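Local coordinates for protein MYB3 (Trichomonas vaginalis, PDB 3ZQC) that binds promoter DNA through the Myb DNA-binding domain that makes up this chain, and probably acts as a transcription factor for RNA polymerase II, at residues Ser74-Ile79 with Ala90-Trp95; Asp10-Glu15 with Thr29-Asn34; Glu61-Phe66 with Glu111-Asp116. All blocks are in the same frame, centred on the assembly; numbering follows the deposited sequence.

Contact 1 is the buried one, where helix 76-79 meets the DNA-reading helix 88-99; it combines an indole-centred core with bonds to phosphates. Contact 3 lies about 13 Å from it, centre to centre, and is partly buried: a C-terminal segment covers helix 59-71, mostly through apolar and CH-pi packing. These two touch, since the R94-D62 salt bridge and the I91-I65 packing run from one to the other. Contact 2 stands apart, about 28 Å from contact 1 between centres, a surface contact of helix 7-20 with a loop in the other Myb-like sequence range. No hydrogen bond joins the paired segments in any contact; contact 1 differs by its phosphate bonds.

Contact 1 of 3, residues Ser74-Ile79 with Ala90-Trp95; sequences SKWSVI and AIKNRW. With nucleotides of chain C.
W76 lies across K92, and the two side chains cross at about a right angle. CG of K92 sits over the six-membered ring of W76, 3.9 Å from the ring centroid and 20° off the normal, a CH-pi contact. K92 has CG anti to its backbone N (chi1 -162°), which lays the start of the chain on the indole before bends further along carry the amine away toward the DNA. CA of S74 approaches the opposite indole face near its rim, so the ring is held between the loop residue S74 on one face and K92 of helix 88-99 on the other. This is the tight part. I91 packs beside the pyrrole end of the indole, modelled too close for its detail to be trusted; its CG2 is 4.0 Å from CG2 of I79. At the far edge, CZ2 of W76 is 4.1 Å from CD1 of W95, whose own ring stacks with Y69 of helix 59-71. W57 and I83 also pack on I91.

The other side is looser and faces the nucleic acid. S74 OG gives a 2.8 Å hydrogen bond to OP1 of DG9 of chain C, while the backbone N of S77, at the start of helix 76-79, gives one of 2.9 Å to OP2 of DC8 of chain C, bent to 143° at the hydrogen. K92 NZ stays 4.0 Å from O6 of DG9 of chain C, longer than a direct bond, whereas N93 ND2 does bond an adenine N7. The pairing of a short helix with a recognition helix is the helix-turn-helix of Myb domains. Its chemistry implies a division of labour: S74 and the start of helix 76-79 hold the backbone phosphates, and the indole packing probably helps set how helix 88-99 is presented to the bases.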
loop_
_atom_site.group_PDB
_atom_site.type_symbol
_atom_site.label_atom_id
_atom_site.label_comp_id
_atom_site.label_asym_id
_atom_site.label_seq_id
_atom_site.Cartn_x
_atom_site.Cartn_y
_atom_site.Cartn_z
ATOM N N SER A 74 -6.968 -4.705 12.241
ATOM C CA SER A 74 -6.428 -3.799 11.245
ATOM C C SER A 74 -4.976 -4.224 11.119
ATOM O O SER A 74 -4.050 -3.421 11.230
ATOM C CB SER A 74 -6.556 -2.334 11.708
ATOM O OG SER A 74 -6.338 -2.165 13.107
ATOM N N LYS A 75 -4.804 -5.526 10.913
ATOM C CA LYS A 75 -3.493 -6.142 10.761
ATOM C C LYS A 75 -3.155 -6.146 9.266
ATOM O O LYS A 75 -3.066 -7.203 8.642
ATOM C CB LYS A 75 -3.551 -7.574 11.309
ATOM C CG LYS A 75 -4.007 -7.667 12.776
ATOM C CD LYS A 75 -2.821 -7.869 13.725
ATOM C CE LYS A 75 -2.846 -6.905 14.892
ATOM N NZ LYS A 75 -2.674 -5.515 14.424
ATOM N N TRP A 76 -2.964 -4.954 8.704
ATOM C CA TRP A 76 -2.683 -4.805 7.287
ATOM C C TRP A 76 -1.456 -5.462 6.727
ATOM O O TRP A 76 -1.505 -5.970 5.611
ATOM C CB TRP A 76 -2.698 -3.338 6.914
ATOM C CG TRP A 76 -4.090 -2.915 6.789
ATOM C CD1 TRP A 76 -5.012 -3.405 5.908
ATOM C CD2 TRP A 76 -4.790 -2.022 7.643
ATOM N NE1 TRP A 76 -6.253 -2.877 6.165
ATOM C CE2 TRP A 76 -6.147 -2.024 7.226
ATOM C CE3 TRP A 76 -4.411 -1.224 8.722
ATOM C CZ2 TRP A 76 -7.118 -1.263 7.850
ATOM C CZ3 TRP A 76 -5.369 -0.471 9.342
ATOM C CH2 TRP A 76 -6.718 -0.492 8.905
ATOM N N SER A 77 -0.362 -5.459 7.481
ATOM C CA SER A 77 0.862 -6.084 7.011
ATOM C C SER A 77 0.477 -7.502 6.618
ATOM O O SER A 77 0.944 -8.030 5.612
ATOM C CB SER A 77 1.905 -6.137 8.120
ATOM O OG SER A 77 1.647 -7.215 9.014
ATOM N N VAL A 78 -0.382 -8.112 7.426
ATOM C CA VAL A 78 -0.834 -9.465 7.171
ATOM C C VAL A 78 -1.659 -9.507 5.897
ATOM O O VAL A 78 -1.367 -10.272 4.992
ATOM C CB VAL A 78 -1.682 -10.000 8.351
ATOM C CG1 VAL A 78 -2.142 -11.417 8.075
ATOM C CG2 VAL A 78 -0.870 -9.972 9.623
ATOM N N ILE A 79 -2.683 -8.672 5.820
ATOM C CA ILE A 79 -3.551 -8.656 4.651
ATOM C C ILE A 79 -2.815 -8.348 3.356
ATOM O O ILE A 79 -3.140 -8.909 2.314
ATOM C CB ILE A 79 -4.730 -7.650 4.837
ATOM C CG1 ILE A 79 -5.679 -8.155 5.924
ATOM C CG2 ILE A 79 -5.502 -7.479 3.539
ATOM C CD1 ILE A 79 -6.898 -7.304 6.121
ATOM N N ALA A 90 -1.672 0.692 0.911
ATOM C CA ALA A 90 -2.705 0.764 -0.083
ATOM C C ALA A 90 -3.994 0.264 0.548
ATOM O O ALA A 90 -5.019 0.932 0.468
ATOM C CB ALA A 90 -2.331 -0.084 -1.278
ATOM N N ILE A 91 -3.938 -0.900 1.193
ATOM C CA ILE A 91 -5.119 -1.488 1.827
ATOM C C ILE A 91 -5.693 -0.561 2.891
ATOM O O ILE A 91 -6.893 -0.294 2.924
ATOM C CB ILE A 91 -4.795 -2.838 2.499
ATOM C CG1 ILE A 91 -4.077 -3.753 1.525
ATOM C CG2 ILE A 91 -6.056 -3.526 2.899
ATOM C CD1 ILE A 91 -4.818 -3.927 0.241
ATOM N N LYS A 92 -4.817 -0.077 3.763
ATOM C CA LYS A 92 -5.195 0.827 4.840
ATOM C C LYS A 92 -6.064 1.941 4.261
ATOM O O LYS A 92 -7.045 2.357 4.878
ATOM C CB LYS A 92 -3.934 1.422 5.480
ATOM C CG LYS A 92 -4.151 2.025 6.855
ATOM C CD LYS A 92 -3.300 3.266 7.112
ATOM C CE LYS A 92 -1.823 2.979 7.173
ATOM N NZ LYS A 92 -1.241 2.678 5.851
ATOM N N ASN A 93 -5.699 2.417 3.069
ATOM C CA ASN A 93 -6.445 3.476 2.393
ATOM C C ASN A 93 -7.773 2.991 1.846
ATOM O O ASN A 93 -8.787 3.672 1.969
ATOM C CB ASN A 93 -5.637 4.065 1.238
ATOM C CG ASN A 93 -4.534 4.971 1.709
ATOM O OD1 ASN A 93 -4.604 5.518 2.809
ATOM N ND2 ASN A 93 -3.516 5.157 0.875
ATOM N N ARG A 94 -7.765 1.810 1.240
ATOM C CA ARG A 94 -8.980 1.256 0.665
ATOM C C ARG A 94 -10.070 1.116 1.704
ATOM O O ARG A 94 -11.225 1.460 1.469
ATOM C CB ARG A 94 -8.699 -0.106 0.033
ATOM C CG ARG A 94 -9.810 -0.598 -0.878
ATOM C CD ARG A 94 -10.214 0.507 -1.829
ATOM N NE ARG A 94 -11.243 0.088 -2.764
ATOM C CZ ARG A 94 -12.074 0.927 -3.372
ATOM N NH1 ARG A 94 -11.995 2.229 -3.131
ATOM N NH2 ARG A 94 -12.975 0.471 -4.234
ATOM N N TRP A 95 -9.702 0.617 2.865
ATOM C CA TRP A 95 -10.684 0.440 3.905
ATOM C C TRP A 95 -11.181 1.718 4.546
ATOM O O TRP A 95 -12.369 1.877 4.745
ATOM C CB TRP A 95 -10.139 -0.490 4.972
ATOM C CG TRP A 95 -10.978 -0.548 6.184
ATOM C CD1 TRP A 95 -10.877 0.237 7.287
ATOM C CD2 TRP A 95 -12.052 -1.452 6.429
ATOM N NE1 TRP A 95 -11.820 -0.123 8.214
ATOM C CE2 TRP A 95 -12.557 -1.157 7.708
ATOM C CE3 TRP A 95 -12.641 -2.486 5.688
ATOM C CZ2 TRP A 95 -13.620 -1.857 8.265
ATOM C CZ3 TRP A 95 -13.698 -3.181 6.244
ATOM C CH2 TRP A 95 -14.177 -2.864 7.520
ATOM P P DC C 8 0.168 -3.302 10.870
ATOM O OP1 DC C 8 -0.436 -4.426 11.627
ATOM O OP2 DC C 8 0.064 -3.269 9.393
ATOM O "O5'" DC C 8 -0.408 -1.924 11.402
ATOM C "C5'" DC C 8 -0.155 -1.479 12.730
ATOM C "C4'" DC C 8 -0.527 -0.019 12.856
ATOM O "O4'" DC C 8 0.535 0.828 12.348
ATOM C "C3'" DC C 8 -1.778 0.357 12.061
ATOM O "O3'" DC C 8 -2.599 1.270 12.788
ATOM C "C2'" DC C 8 -1.215 1.046 10.831
ATOM C "C1'" DC C 8 -0.014 1.748 11.418
ATOM N N1 DC C 8 1.039 2.128 10.468
ATOM C C2 DC C 8 1.879 3.177 10.811
ATOM O O2 DC C 8 1.711 3.734 11.898
ATOM N N3 DC C 8 2.853 3.558 9.959
ATOM C C4 DC C 8 3.007 2.919 8.800
ATOM N N4 DC C 8 3.992 3.317 7.994
ATOM C C5 DC C 8 2.157 1.838 8.419
ATOM C C6 DC C 8 1.195 1.478 9.276
ATOM P P DG C 9 -4.159 1.384 12.427
ATOM O OP1 DG C 9 -4.857 0.244 13.099
ATOM O OP2 DG C 9 -4.312 1.586 10.961
ATOM O "O5'" DG C 9 -4.588 2.755 13.100
ATOM C "C5'" DG C 9 -4.159 3.072 14.408
ATOM C "C4'" DG C 9 -3.792 4.529 14.489
ATOM O "O4'" DG C 9 -2.595 4.765 13.715
ATOM C "C3'" DG C 9 -4.864 5.468 13.945
ATOM O "O3'" DG C 9 -5.084 6.525 14.874
ATOM C "C2'" DG C 9 -4.294 5.965 12.627
ATOM C "C1'" DG C 9 -2.788 5.839 12.813
ATOM N N9 DG C 9 -2.075 5.515 11.577
ATOM C C8 DG C 9 -2.310 4.443 10.755
ATOM N N7 DG C 9 -1.557 4.435 9.693
ATOM C C5 DG C 9 -0.769 5.563 9.824
ATOM C C6 DG C 9 0.224 6.085 8.967
ATOM O O6 DG C 9 0.621 5.639 7.878
ATOM N N1 DG C 9 0.775 7.251 9.482
ATOM C C2 DG C 9 0.414 7.837 10.667
ATOM N N2 DG C 9 1.060 8.961 10.986
ATOM N N3 DG C 9 -0.512 7.358 11.474
ATOM C C4 DG C 9 -1.062 6.231 10.992
ATOM P P DT C 7 5.784 -5.284 7.779
ATOM O OP1 DT C 7 5.223 -6.641 7.887
ATOM O OP2 DT C 7 5.872 -4.618 6.467
ATOM O "O5'" DT C 7 4.984 -4.375 8.795
ATOM C "C5'" DT C 7 4.769 -4.833 10.111
ATOM C "C4'" DT C 7 3.989 -3.806 10.890
ATOM O "O4'" DT C 7 4.782 -2.614 11.048
ATOM C "C3'" DT C 7 2.687 -3.353 10.237
ATOM O "O3'" DT C 7 1.710 -3.220 11.254
ATOM C "C2'" DT C 7 3.024 -1.980 9.687
ATOM C "C1'" DT C 7 3.967 -1.502 10.758
ATOM N N1 DT C 7 4.843 -0.382 10.428
ATOM C C2 DT C 7 5.035 0.561 11.404
ATOM O O2 DT C 7 4.470 0.521 12.483
ATOM N N3 DT C 7 5.909 1.556 11.075
ATOM C C4 DT C 7 6.582 1.707 9.885
ATOM O O4 DT C 7 7.350 2.645 9.743
ATOM C C5 DT C 7 6.307 0.700 8.887
ATOM C C7 DT C 7 6.965 0.804 7.548
ATOM C C6 DT C 7 5.465 -0.287 9.207
#

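Contact 2 of 3, residues Asp10-Glu15 with Thr29-Asn34; sequences DDLIRE and TSFLPN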
loop_
_atom_site.group_PDB
_atom_site.type_symbol
_atom_site.label_atom_id
_atom_site.label_comp_id
_atom_site.label_asym_id
_atom_site.label_seq_id
_atom_site.Cartn_x
_atom_site.Cartn_y
_atom_site.Cartn_z
ATOM N N ASP A 10 12.605 9.951 -7.744
ATOM C CA ASP A 10 12.274 8.559 -8.052
ATOM C C ASP A 10 13.431 7.910 -8.810
ATOM O O ASP A 10 13.676 6.708 -8.699
ATOM C CB ASP A 10 10.997 8.476 -8.907
ATOM C CG ASP A 10 9.724 8.767 -8.109
ATOM O OD1 ASP A 10 9.828 8.955 -6.876
ATOM O OD2 ASP A 10 8.621 8.799 -8.717
ATOM N N ASP A 11 14.152 8.716 -9.575
ATOM C CA ASP A 11 15.271 8.197 -10.334
ATOM C C ASP A 11 16.483 7.839 -9.477
ATOM O O ASP A 11 17.110 6.794 -9.691
ATOM C CB ASP A 11 15.643 9.190 -11.430
ATOM C CG ASP A 11 14.644 9.170 -12.573
ATOM O OD1 ASP A 11 14.264 8.037 -13.001
ATOM O OD2 ASP A 11 14.246 10.276 -13.029
ATOM N N LEU A 12 16.813 8.687 -8.506
ATOM C CA LEU A 12 17.949 8.388 -7.643
ATOM C C LEU A 12 17.691 7.077 -6.923
ATOM O O LEU A 12 18.584 6.240 -6.811
ATOM C CB LEU A 12 18.195 9.517 -6.636
ATOM C CG LEU A 12 18.773 10.810 -7.241
ATOM C CD1 LEU A 12 19.644 10.458 -8.467
ATOM C CD2 LEU A 12 17.646 11.757 -7.656
ATOM N N ILE A 13 16.461 6.896 -6.451
ATOM C CA ILE A 13 16.100 5.662 -5.766
ATOM C C ILE A 13 16.382 4.482 -6.698
ATOM O O ILE A 13 17.234 3.636 -6.403
ATOM C CB ILE A 13 14.590 5.619 -5.396
ATOM C CG1 ILE A 13 14.271 6.587 -4.241
ATOM C CG2 ILE A 13 14.199 4.182 -5.026
ATOM C CD1 ILE A 13 14.727 6.109 -2.856
ATOM N N ARG A 14 15.659 4.436 -7.824
ATOM C CA ARG A 14 15.811 3.355 -8.807
ATOM C C ARG A 14 17.281 3.050 -9.084
ATOM O O ARG A 14 17.653 1.906 -9.344
ATOM C CB ARG A 14 15.091 3.703 -10.124
ATOM C CG ARG A 14 13.579 3.907 -10.001
ATOM C CD ARG A 14 12.897 3.857 -11.370
ATOM N NE ARG A 14 11.502 4.323 -11.359
ATOM C CZ ARG A 14 11.122 5.604 -11.407
ATOM N NH1 ARG A 14 12.035 6.580 -11.470
ATOM N NH2 ARG A 14 9.823 5.912 -11.401
ATOM N N GLU A 15 18.112 4.083 -9.026
ATOM C CA GLU A 15 19.543 3.913 -9.238
ATOM C C GLU A 15 20.124 3.151 -8.043
ATOM O O GLU A 15 20.683 2.052 -8.186
ATOM C CB GLU A 15 20.229 5.287 -9.349
ATOM C CG GLU A 15 21.774 5.254 -9.520
ATOM C CD GLU A 15 22.220 4.729 -10.896
ATOM O OE1 GLU A 15 21.725 5.273 -11.918
ATOM O OE2 GLU A 15 23.061 3.784 -10.946
ATOM N N THR A 29 22.003 8.056 1.630
ATOM C CA THR A 29 22.128 9.486 1.861
ATOM C C THR A 29 23.177 9.940 0.851
ATOM O O THR A 29 23.372 11.138 0.614
ATOM C CB THR A 29 22.609 9.768 3.274
ATOM O OG1 THR A 29 21.552 9.460 4.188
ATOM C CG2 THR A 29 23.007 11.226 3.424
ATOM N N SER A 30 23.837 8.941 0.259
ATOM C CA SER A 30 24.854 9.122 -0.767
ATOM C C SER A 30 24.167 9.763 -1.964
ATOM O O SER A 30 24.795 10.408 -2.803
ATOM C CB SER A 30 25.430 7.770 -1.166
ATOM O OG SER A 30 25.863 7.058 -0.020
ATOM N N PHE A 31 22.862 9.555 -2.043
ATOM C CA PHE A 31 22.043 10.148 -3.086
ATOM C C PHE A 31 20.954 10.873 -2.309
ATOM O O PHE A 31 20.727 10.572 -1.129
ATOM C CB PHE A 31 21.412 9.074 -3.970
ATOM C CG PHE A 31 22.409 8.181 -4.633
ATOM C CD1 PHE A 31 23.195 7.313 -3.878
ATOM C CD2 PHE A 31 22.553 8.190 -6.014
ATOM C CE1 PHE A 31 24.108 6.462 -4.490
ATOM C CE2 PHE A 31 23.458 7.345 -6.634
ATOM C CZ PHE A 31 24.239 6.476 -5.869
ATOM N N LEU A 32 20.305 11.847 -2.940
ATOM C CA LEU A 32 19.218 12.566 -2.274
ATOM C C LEU A 32 19.595 12.850 -0.817
ATOM O O LEU A 32 19.073 12.230 0.118
ATOM C CB LEU A 32 17.944 11.709 -2.323
ATOM C CG LEU A 32 17.524 11.191 -3.715
ATOM C CD1 LEU A 32 17.053 9.737 -3.641
ATOM C CD2 LEU A 32 16.424 12.094 -4.269
ATOM N N PRO A 33 20.521 13.790 -0.613
ATOM C CA PRO A 33 20.982 14.171 0.727
ATOM C C PRO A 33 19.880 14.830 1.560
ATOM O O PRO A 33 20.000 14.973 2.777
ATOM C CB PRO A 33 22.131 15.129 0.426
ATOM C CG PRO A 33 21.669 15.798 -0.861
ATOM C CD PRO A 33 21.147 14.626 -1.657
ATOM N N ASN A 34 18.799 15.210 0.887
ATOM C CA ASN A 34 17.678 15.883 1.538
ATOM C C ASN A 34 16.518 14.954 1.936
ATOM O O ASN A 34 15.502 15.413 2.478
ATOM C CB ASN A 34 17.138 17.007 0.623
ATOM C CG ASN A 34 18.250 17.892 0.044
ATOM O OD1 ASN A 34 18.934 17.512 -0.917
ATOM N ND2 ASN A 34 18.437 19.071 0.639
#
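The CA atoms of L12 and F31 are 6.4 Å apart where the irregular loop 29-34 passes alongside helix 7-20. L12 faces the loop and meets F31 and L32. Its CB is 4.2 Å from CB of F31, and its CD2 is 3.6 Å from CD2 of L32, as the two leucine side chains meet at a slant. CD1 of L32 reaches past L12 to I13, 4.2 Å from its CG1. Through that methyl the segment touches I13, whose CB points away from the loop and which also packs on C40, W44 and L48 of helix 37-48. The segments thus belong to the helical bundle of a Myb-like domain, with the loop leading from beside helix 7-20 into helix 37-48. The F31 ring turns an edge to CD1 of L12. One turn further along the helix, the chain of E15 leaves its backbone N on the far side (chi1 178°), which brings CG to 3.9 Å from CE2 of F31. The bend that follows sets the carboxylate nearly parallel to the ring, 6° between planes. On the helix flank turned from the loop, R14 NH1 forms a 3.1 Å salt bridge with D11 OD1 and a second with E7.

Contact 3 of 3, residues Glu61-Phe66 with Glu111-Asp116; sequences EDETIF and EILLPD
L113 lies over F66. The CH-pi contact is centred: CB of L113 is 3.8 Å from the centroid of the F66 ring and 14° off its normal. A chi1 near 180° (171°) carries the F66 ring out from the backbone of helix 59-71 to lie beneath the extended chain. The two side chains slide past each other in opposite directions, the leucine reaching back along the phenylalanine toward the helix.

Apolar packing continues from there. CD2 of L113 comes 3.6 Å from CB of F66 and 4.1 Å from CB of D62, filling the step between residues one helical turn apart. The aliphatic contact is flanked by E63, whose OE1 is 4.3 Å from CD2 of L113 and whose OE2 lies at the edge of the F66 ring, in its plane. Past the far end of the ring, the main chain of E111 and I112 takes over: O of E111 is 4.0 Å from CZ of F66, near the ring plane.

No hydrogen bond joins the two segments, and the carboxylate of D62 is met from other parts of the chain. It forms salt bridges with R94 through OD1 and with R102 through OD2. D116 OD2 is 4.7 Å from D62 OD2; the nearby arginines probably ease that closeness, R94 making a long, weak ion pair with D116.

In the fold, I112 and L114 pair by backbone hydrogen bonds with S104 and R102, forming the C-terminal beta-hairpin that distinguishes this Myb domain. Its 111-116 arm lies against helix 59-71, whose I65, F66 and D62 pack in turn on I91, W95 and I99 of helix 88-99.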
loop_
_atom_site.group_PDB
_atom_site.type_symbol
_atom_site.label_atom_id
_atom_site.label_comp_id
_atom_site.label_asym_id
_atom_site.label_seq_id
_atom_site.Cartn_x
_atom_site.Cartn_y
_atom_site.Cartn_z
ATOM N N GLU A 61 -10.797 -7.947 -4.720
ATOM C CA GLU A 61 -9.895 -7.381 -3.746
ATOM C C GLU A 61 -10.717 -6.813 -2.594
ATOM O O GLU A 61 -10.529 -7.199 -1.451
ATOM C CB GLU A 61 -9.047 -6.300 -4.408
ATOM C CG GLU A 61 -7.956 -6.870 -5.297
ATOM C CD GLU A 61 -7.261 -5.816 -6.145
ATOM O OE1 GLU A 61 -7.807 -4.701 -6.280
ATOM O OE2 GLU A 61 -6.167 -6.109 -6.683
ATOM N N ASP A 62 -11.651 -5.922 -2.900
ATOM C CA ASP A 62 -12.474 -5.336 -1.852
ATOM C C ASP A 62 -12.991 -6.415 -0.910
ATOM O O ASP A 62 -12.898 -6.276 0.304
ATOM C CB ASP A 62 -13.667 -4.566 -2.440
ATOM C CG ASP A 62 -13.249 -3.299 -3.191
ATOM O OD1 ASP A 62 -12.187 -2.732 -2.849
ATOM O OD2 ASP A 62 -13.992 -2.859 -4.105
ATOM N N GLU A 63 -13.525 -7.496 -1.472
ATOM C CA GLU A 63 -14.066 -8.589 -0.664
ATOM C C GLU A 63 -12.991 -9.115 0.278
ATOM O O GLU A 63 -13.164 -9.154 1.498
ATOM C CB GLU A 63 -14.577 -9.721 -1.572
ATOM C CG GLU A 63 -15.397 -10.813 -0.863
ATOM C CD GLU A 63 -16.610 -10.257 -0.107
ATOM O OE1 GLU A 63 -17.368 -9.452 -0.702
ATOM O OE2 GLU A 63 -16.816 -10.633 1.074
ATOM N N THR A 64 -11.868 -9.511 -0.294
ATOM C CA THR A 64 -10.782 -10.034 0.507
ATOM C C THR A 64 -10.479 -9.150 1.702
ATOM O O THR A 64 -10.585 -9.590 2.836
ATOM C CB THR A 64 -9.511 -10.164 -0.317
ATOM O OG1 THR A 64 -9.815 -10.826 -1.551
ATOM C CG2 THR A 64 -8.470 -10.957 0.450
ATOM N N ILE A 65 -10.096 -7.904 1.441
ATOM C CA ILE A 65 -9.762 -6.949 2.496
ATOM C C ILE A 65 -10.847 -6.927 3.556
ATOM O O ILE A 65 -10.574 -6.927 4.757
ATOM C CB ILE A 65 -9.609 -5.529 1.935
ATOM C CG1 ILE A 65 -8.403 -5.465 1.016
ATOM C CG2 ILE A 65 -9.451 -4.537 3.055
ATOM C CD1 ILE A 65 -8.269 -4.170 0.300
ATOM N N PHE A 66 -12.086 -6.903 3.099
ATOM C CA PHE A 66 -13.214 -6.882 3.993
ATOM C C PHE A 66 -13.225 -8.135 4.851
ATOM O O PHE A 66 -13.064 -8.072 6.066
ATOM C CB PHE A 66 -14.482 -6.807 3.170
ATOM C CG PHE A 66 -15.724 -6.989 3.962
ATOM C CD1 PHE A 66 -16.065 -6.086 4.953
ATOM C CD2 PHE A 66 -16.580 -8.049 3.691
ATOM C CE1 PHE A 66 -17.246 -6.232 5.666
ATOM C CE2 PHE A 66 -17.760 -8.208 4.395
ATOM C CZ PHE A 66 -18.097 -7.295 5.387
ATOM N N GLU A 111 -22.916 -9.067 8.845
ATOM C CA GLU A 111 -22.455 -8.025 7.950
ATOM C C GLU A 111 -22.075 -8.434 6.518
ATOM O O GLU A 111 -21.376 -9.435 6.306
ATOM C CB GLU A 111 -21.252 -7.345 8.562
ATOM C CG GLU A 111 -21.520 -6.636 9.868
ATOM C CD GLU A 111 -20.260 -6.377 10.677
ATOM O OE1 GLU A 111 -19.545 -5.420 10.310
ATOM O OE2 GLU A 111 -19.992 -7.178 11.634
ATOM N N ILE A 112 -22.474 -7.622 5.538
ATOM C CA ILE A 112 -22.133 -7.910 4.155
ATOM C C ILE A 112 -21.681 -6.590 3.520
ATOM O O ILE A 112 -22.256 -5.544 3.791
ATOM C CB ILE A 112 -23.352 -8.542 3.404
ATOM C CG1 ILE A 112 -22.900 -9.201 2.082
ATOM C CG2 ILE A 112 -24.427 -7.484 3.154
ATOM C CD1 ILE A 112 -21.920 -10.380 2.243
ATOM N N LEU A 113 -20.644 -6.652 2.688
ATOM C CA LEU A 113 -20.088 -5.481 2.007
ATOM C C LEU A 113 -20.868 -5.016 0.772
ATOM O O LEU A 113 -21.011 -5.749 -0.204
ATOM C CB LEU A 113 -18.633 -5.775 1.616
ATOM C CG LEU A 113 -17.906 -4.905 0.584
ATOM C CD1 LEU A 113 -17.940 -3.441 0.975
ATOM C CD2 LEU A 113 -16.469 -5.379 0.470
ATOM N N LEU A 114 -21.375 -3.791 0.821
ATOM C CA LEU A 114 -22.097 -3.240 -0.310
ATOM C C LEU A 114 -21.101 -3.009 -1.419
ATOM O O LEU A 114 -19.900 -2.873 -1.169
ATOM C CB LEU A 114 -22.711 -1.890 0.025
ATOM C CG LEU A 114 -24.151 -1.845 0.510
ATOM C CD1 LEU A 114 -24.220 -2.235 1.955
ATOM C CD2 LEU A 114 -24.685 -0.436 0.343
ATOM N N PRO A 115 -21.579 -2.976 -2.669
ATOM C CA PRO A 115 -20.671 -2.736 -3.792
ATOM C C PRO A 115 -20.557 -1.210 -3.876
ATOM O O PRO A 115 -21.563 -0.516 -3.726
ATOM C CB PRO A 115 -21.424 -3.353 -4.964
ATOM C CG PRO A 115 -22.853 -3.060 -4.618
ATOM C CD PRO A 115 -22.922 -3.364 -3.142
ATOM N N ASP A 116 -19.357 -0.675 -4.082
ATOM C CA ASP A 116 -19.211 0.787 -4.147
ATOM C C ASP A 116 -19.986 1.442 -5.309
ATOM O O ASP A 116 -20.323 0.770 -6.292
ATOM C CB ASP A 116 -17.713 1.183 -4.215
ATOM C CG ASP A 116 -17.058 0.869 -5.571
ATOM O OD1 ASP A 116 -17.749 0.344 -6.469
ATOM O OD2 ASP A 116 -15.844 1.151 -5.736
#